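Local coordinates for protein DNA alpha-glucosyltransferase (Enterobacteria phage T4, PDB 1XV5) that is a phage DNA alpha-glucosyltransferase of the GT-B fold, with two Rossmann-like domains, and carries uridine-5'-diphosphate in this model, at residues Ile58-Leu70 with Ala92-Ile104. Residues are numbered along the deposited sequence; the frame is centred on the assembly and turned at random.
Sequences IPVILAKEYDKAL and ATINNYKKLLDNI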
loop_
_atom_site.group_PDB
_atom_site.type_symbol
_atom_site.label_atom_id
_atom_site.label_comp_id
_atom_site.label_asym_id
_atom_site.label_seq_id
_atom_site.Cartn_x
_atom_site.Cartn_y
_atom_site.Cartn_z
ATOM N N ILE A 58 -2.755 -7.373 18.851
ATOM C CA ILE A 58 -3.811 -7.847 19.740
ATOM C C ILE A 58 -5.095 -8.182 18.986
ATOM O O ILE A 58 -5.826 -7.291 18.552
ATOM C CB ILE A 58 -4.144 -6.788 20.809
ATOM C CG1 ILE A 58 -2.880 -6.421 21.588
ATOM C CG2 ILE A 58 -5.220 -7.317 21.752
ATOM C CD1 ILE A 58 -3.058 -5.235 22.521
ATOM N N PRO A 59 -5.385 -9.478 18.815
ATOM C CA PRO A 59 -6.604 -9.866 18.107
ATOM C C PRO A 59 -7.810 -9.849 19.041
ATOM O O PRO A 59 -7.681 -10.098 20.239
ATOM C CB PRO A 59 -6.275 -11.269 17.615
ATOM C CG PRO A 59 -5.442 -11.806 18.727
ATOM C CD PRO A 59 -4.522 -10.648 19.058
ATOM N N VAL A 60 -8.977 -9.541 18.491
ATOM C CA VAL A 60 -10.196 -9.514 19.280
ATOM C C VAL A 60 -11.379 -9.879 18.398
ATOM O O VAL A 60 -11.486 -9.422 17.257
ATOM C CB VAL A 60 -10.427 -8.120 19.921
ATOM C CG1 VAL A 60 -10.599 -7.063 18.842
ATOM C CG2 VAL A 60 -11.643 -8.163 20.833
ATOM N N ILE A 61 -12.255 -10.731 18.920
ATOM C CA ILE A 61 -13.435 -11.144 18.179
ATOM C C ILE A 61 -14.546 -10.179 18.552
ATOM O O ILE A 61 -15.106 -10.255 19.646
ATOM C CB ILE A 61 -13.863 -12.574 18.554
ATOM C CG1 ILE A 61 -12.667 -13.522 18.434
ATOM C CG2 ILE A 61 -14.984 -13.034 17.634
ATOM C CD1 ILE A 61 -12.946 -14.929 18.934
ATOM N N LEU A 62 -14.854 -9.262 17.644
ATOM C CA LEU A 62 -15.881 -8.262 17.892
ATOM C C LEU A 62 -17.235 -8.871 18.224
ATOM O O LEU A 62 -17.927 -8.402 19.123
ATOM C CB LEU A 62 -16.018 -7.336 16.678
ATOM C CG LEU A 62 -14.798 -6.477 16.324
ATOM C CD1 LEU A 62 -15.105 -5.651 15.084
ATOM C CD2 LEU A 62 -14.444 -5.570 17.489
ATOM N N ALA A 63 -17.606 -9.918 17.496
ATOM C CA ALA A 63 -18.889 -10.574 17.708
ATOM C C ALA A 63 -19.020 -11.288 19.050
ATOM O O ALA A 63 -20.135 -11.549 19.502
ATOM C CB ALA A 63 -19.154 -11.559 16.577
ATOM N N LYS A 64 -17.898 -11.592 19.697
ATOM C CA LYS A 64 -17.954 -12.314 20.965
ATOM C C LYS A 64 -17.113 -11.744 22.102
ATOM O O LYS A 64 -17.202 -12.214 23.236
ATOM C CB LYS A 64 -17.554 -13.770 20.731
ATOM C CG LYS A 64 -18.347 -14.444 19.626
ATOM C CD LYS A 64 -17.904 -15.876 19.430
ATOM C CE LYS A 64 -18.719 -16.567 18.351
ATOM N NZ LYS A 64 -18.314 -17.989 18.186
ATOM N N GLU A 65 -16.302 -10.735 21.805
ATOM C CA GLU A 65 -15.456 -10.132 22.826
ATOM C C GLU A 65 -15.617 -8.619 22.882
ATOM O O GLU A 65 -14.633 -7.883 22.951
ATOM C CB GLU A 65 -13.992 -10.495 22.566
ATOM C CG GLU A 65 -13.652 -11.943 22.884
ATOM C CD GLU A 65 -12.251 -12.333 22.445
ATOM O OE1 GLU A 65 -11.727 -13.345 22.959
ATOM O OE2 GLU A 65 -11.677 -11.639 21.578
ATOM N N TYR A 66 -16.864 -8.159 22.861
ATOM C CA TYR A 66 -17.144 -6.730 22.905
ATOM C C TYR A 66 -16.477 -6.035 24.088
ATOM O O TYR A 66 -15.867 -4.976 23.932
ATOM C CB TYR A 66 -18.655 -6.480 22.949
ATOM C CG TYR A 66 -19.005 -5.029 23.186
ATOM C CD1 TYR A 66 -19.257 -4.552 24.474
ATOM C CD2 TYR A 66 -19.020 -4.116 22.133
ATOM C CE1 TYR A 66 -19.509 -3.201 24.705
ATOM C CE2 TYR A 66 -19.268 -2.765 22.352
ATOM C CZ TYR A 66 -19.511 -2.315 23.640
ATOM O OH TYR A 66 -19.752 -0.979 23.857
ATOM N N ASP A 67 -16.603 -6.627 25.271
ATOM C CA ASP A 67 -16.011 -6.051 26.473
ATOM C C ASP A 67 -14.512 -5.849 26.307
ATOM O O ASP A 67 -13.977 -4.790 26.633
ATOM C CB ASP A 67 -16.284 -6.957 27.675
ATOM C CG ASP A 67 -17.728 -6.896 28.132
ATOM O OD1 ASP A 67 -18.632 -6.998 27.278
ATOM O OD2 ASP A 67 -17.960 -6.750 29.350
ATOM N N LYS A 68 -13.838 -6.875 25.802
ATOM C CA LYS A 68 -12.401 -6.808 25.588
ATOM C C LYS A 68 -12.088 -5.680 24.608
ATOM O O LYS A 68 -11.210 -4.852 24.855
ATOM C CB LYS A 68 -11.896 -8.145 25.036
ATOM C CG LYS A 68 -10.409 -8.184 24.717
ATOM C CD LYS A 68 -10.008 -9.540 24.146
ATOM C CE LYS A 68 -8.564 -9.545 23.670
ATOM N NZ LYS A 68 -7.607 -9.218 24.762
ATOM N N ALA A 69 -12.825 -5.645 23.501
ATOM C CA ALA A 69 -12.630 -4.627 22.475
ATOM C C ALA A 69 -12.824 -3.214 23.017
ATOM O O ALA A 69 -12.012 -2.325 22.759
ATOM C CB ALA A 69 -13.582 -4.874 21.313
ATOM N N LEU A 70 -13.897 -3.010 23.776
ATOM C CA LEU A 70 -14.187 -1.696 24.340
ATOM C C LEU A 70 -13.086 -1.208 25.275
ATOM O O LEU A 70 -12.664 -0.055 25.195
ATOM C CB LEU A 70 -15.517 -1.725 25.095
ATOM C CG LEU A 70 -15.961 -0.391 25.703
ATOM C CD1 LEU A 70 -16.201 0.620 24.591
ATOM C CD2 LEU A 70 -17.228 -0.594 26.519
ATOM N N ALA A 92 -23.547 -9.853 14.466
ATOM C CA ALA A 92 -22.927 -9.577 15.756
ATOM C C ALA A 92 -21.641 -8.766 15.601
ATOM O O ALA A 92 -21.356 -7.874 16.399
ATOM C CB ALA A 92 -22.637 -10.881 16.485
ATOM N N THR A 93 -20.870 -9.080 14.569
ATOM C CA THR A 93 -19.616 -8.381 14.325
ATOM C C THR A 93 -19.830 -6.896 14.056
ATOM O O THR A 93 -19.257 -6.047 14.738
ATOM C CB THR A 93 -18.867 -9.006 13.136
ATOM O OG1 THR A 93 -18.477 -10.343 13.474
ATOM C CG2 THR A 93 -17.625 -8.186 12.790
ATOM N N ILE A 94 -20.659 -6.585 13.065
ATOM C CA ILE A 94 -20.931 -5.197 12.712
ATOM C C ILE A 94 -21.730 -4.470 13.793
ATOM O O ILE A 94 -21.500 -3.291 14.053
ATOM C CB ILE A 94 -21.683 -5.107 11.362
ATOM C CG1 ILE A 94 -21.968 -3.643 11.017
ATOM C CG2 ILE A 94 -22.974 -5.908 11.426
ATOM C CD1 ILE A 94 -20.721 -2.783 10.905
ATOM N N ASN A 95 -22.666 -5.171 14.425
ATOM C CA ASN A 95 -23.466 -4.562 15.481
ATOM C C ASN A 95 -22.581 -4.145 16.652
ATOM O O ASN A 95 -22.704 -3.035 17.174
ATOM C CB ASN A 95 -24.545 -5.538 15.961
ATOM C CG ASN A 95 -25.631 -5.764 14.923
ATOM O OD1 ASN A 95 -26.475 -6.652 15.073
ATOM N ND2 ASN A 95 -25.624 -4.955 13.869
ATOM N N ASN A 96 -21.682 -5.033 17.067
ATOM C CA ASN A 96 -20.792 -4.712 18.173
ATOM C C ASN A 96 -19.789 -3.638 17.774
ATOM O O ASN A 96 -19.306 -2.893 18.624
ATOM C CB ASN A 96 -20.062 -5.962 18.671
ATOM C CG ASN A 96 -20.972 -6.891 19.456
ATOM O OD1 ASN A 96 -21.993 -6.461 19.990
ATOM N ND2 ASN A 96 -20.598 -8.161 19.545
ATOM N N TYR A 97 -19.471 -3.556 16.484
ATOM C CA TYR A 97 -18.540 -2.534 16.031
ATOM C C TYR A 97 -19.224 -1.178 16.150
ATOM O O TYR A 97 -18.626 -0.206 16.607
ATOM C CB TYR A 97 -18.108 -2.774 14.581
ATOM C CG TYR A 97 -17.300 -1.625 14.019
ATOM C CD1 TYR A 97 -17.856 -0.742 13.096
ATOM C CD2 TYR A 97 -16.001 -1.381 14.462
ATOM C CE1 TYR A 97 -17.138 0.361 12.631
ATOM C CE2 TYR A 97 -15.276 -0.278 14.007
ATOM C CZ TYR A 97 -15.853 0.588 13.093
ATOM O OH TYR A 97 -15.157 1.694 12.658
ATOM N N LYS A 98 -20.489 -1.121 15.745
ATOM C CA LYS A 98 -21.244 0.121 15.830
ATOM C C LYS A 98 -21.423 0.522 17.291
ATOM O O LYS A 98 -21.398 1.709 17.618
ATOM C CB LYS A 98 -22.611 -0.030 15.159
ATOM C CG LYS A 98 -22.542 -0.218 13.652
ATOM C CD LYS A 98 -23.928 -0.195 13.027
ATOM C CE LYS A 98 -23.852 -0.331 11.514
ATOM N NZ LYS A 98 -25.194 -0.242 10.870
ATOM N N LYS A 99 -21.598 -0.467 18.166
ATOM C CA LYS A 99 -21.765 -0.189 19.588
ATOM C C LYS A 99 -20.465 0.389 20.132
ATOM O O LYS A 99 -20.474 1.290 20.976
ATOM C CB LYS A 99 -22.120 -1.462 20.365
ATOM C CG LYS A 99 -22.546 -1.172 21.798
ATOM C CD LYS A 99 -22.551 -2.406 22.686
ATOM C CE LYS A 99 -23.507 -3.475 22.213
ATOM N NZ LYS A 99 -23.443 -4.649 23.133
ATOM N N LEU A 100 -19.345 -0.137 19.647
ATOM C CA LEU A 100 -18.035 0.343 20.070
ATOM C C LEU A 100 -17.903 1.832 19.786
ATOM O O LEU A 100 -17.484 2.604 20.648
ATOM C CB LEU A 100 -16.921 -0.399 19.329
ATOM C CG LEU A 100 -16.321 -1.650 19.963
ATOM C CD1 LEU A 100 -15.257 -2.220 19.030
ATOM C CD2 LEU A 100 -15.708 -1.300 21.312
ATOM N N LEU A 101 -18.255 2.224 18.565
ATOM C CA LEU A 101 -18.176 3.620 18.153
ATOM C C LEU A 101 -18.992 4.517 19.077
ATOM O O LEU A 101 -18.522 5.569 19.505
ATOM C CB LEU A 101 -18.677 3.774 16.717
ATOM C CG LEU A 101 -17.864 3.070 15.626
ATOM C CD1 LEU A 101 -18.556 3.251 14.291
ATOM C CD2 LEU A 101 -16.452 3.635 15.576
ATOM N N ASP A 102 -20.216 4.093 19.379
ATOM C CA ASP A 102 -21.103 4.859 20.249
ATOM C C ASP A 102 -20.608 4.945 21.687
ATOM O O ASP A 102 -20.912 5.907 22.392
ATOM C CB ASP A 102 -22.507 4.243 20.251
ATOM C CG ASP A 102 -23.285 4.540 18.984
ATOM O OD1 ASP A 102 -24.411 4.014 18.845
ATOM O OD2 ASP A 102 -22.781 5.302 18.131
ATOM N N ASN A 103 -19.844 3.950 22.124
ATOM C CA ASN A 103 -19.358 3.937 23.497
ATOM C C ASN A 103 -17.903 4.320 23.729
ATOM O O ASN A 103 -17.396 4.186 24.843
ATOM C CB ASN A 103 -19.639 2.577 24.135
ATOM C CG ASN A 103 -21.120 2.331 24.336
ATOM O OD1 ASN A 103 -21.846 2.020 23.390
ATOM N ND2 ASN A 103 -21.580 2.493 25.568
ATOM N N ILE A 104 -17.224 4.793 22.689
ATOM C CA ILE A 104 -15.840 5.227 22.851
ATOM C C ILE A 104 -15.911 6.497 23.691
ATOM O O ILE A 104 -16.810 7.311 23.498
ATOM C CB ILE A 104 -15.195 5.583 21.495
ATOM C CG1 ILE A 104 -15.087 4.332 20.623
ATOM C CG2 ILE A 104 -13.827 6.209 21.720
ATOM C CD1 ILE A 104 -14.718 4.625 19.182
#
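Two neighbouring helices on one face of the parallel sheet in the N-terminal Rossmann-like domain of this GT-B fold, 66-70 and 92-103, meet through Y66, which sits as a knob in the hole formed by N96, K99, L100 and N103. Their axes come within 10.4 Å and run closer to parallel than to perpendicular. With CG anti to the backbone N (chi1 172°), Y66 reaches across to the second helix and lays its ring crosswise to the K99 side chain. K99, bent at chi3, curls back over the ring and brings NZ 4.3 Å from the centroid of Y66, nearly on the ring normal, a cation-pi contact. L70 CB lies against the opposite ring face, off toward the rim, while N96 O and L100 N lie at the edge.

Next to the ring, L100 supplies the apolar filling: CG approaches Y66 CE2, CD1 meets L62 CD2 at 3.8 Å and also touches A69 CB, whereas CD2 packs on L70, whose side chain runs past it in the opposite direction.

D42 ties down the turn after edge strand 58-60. Its OD2 accepts from L62 N, and its OD1 bonds A63 N and T93 OG1, joining this turn to helix 92-103; A63 CB packs 3.5 Å from A92 CB. E65, at the N-cap position before the helix, takes an almost straight bond from I61 N on OE2. One helical turn beyond A92, N96 ND2 donates to L62 O at 2.7 Å, with an N-H...O angle of 145° and the donor 22° off the carbonyl plane.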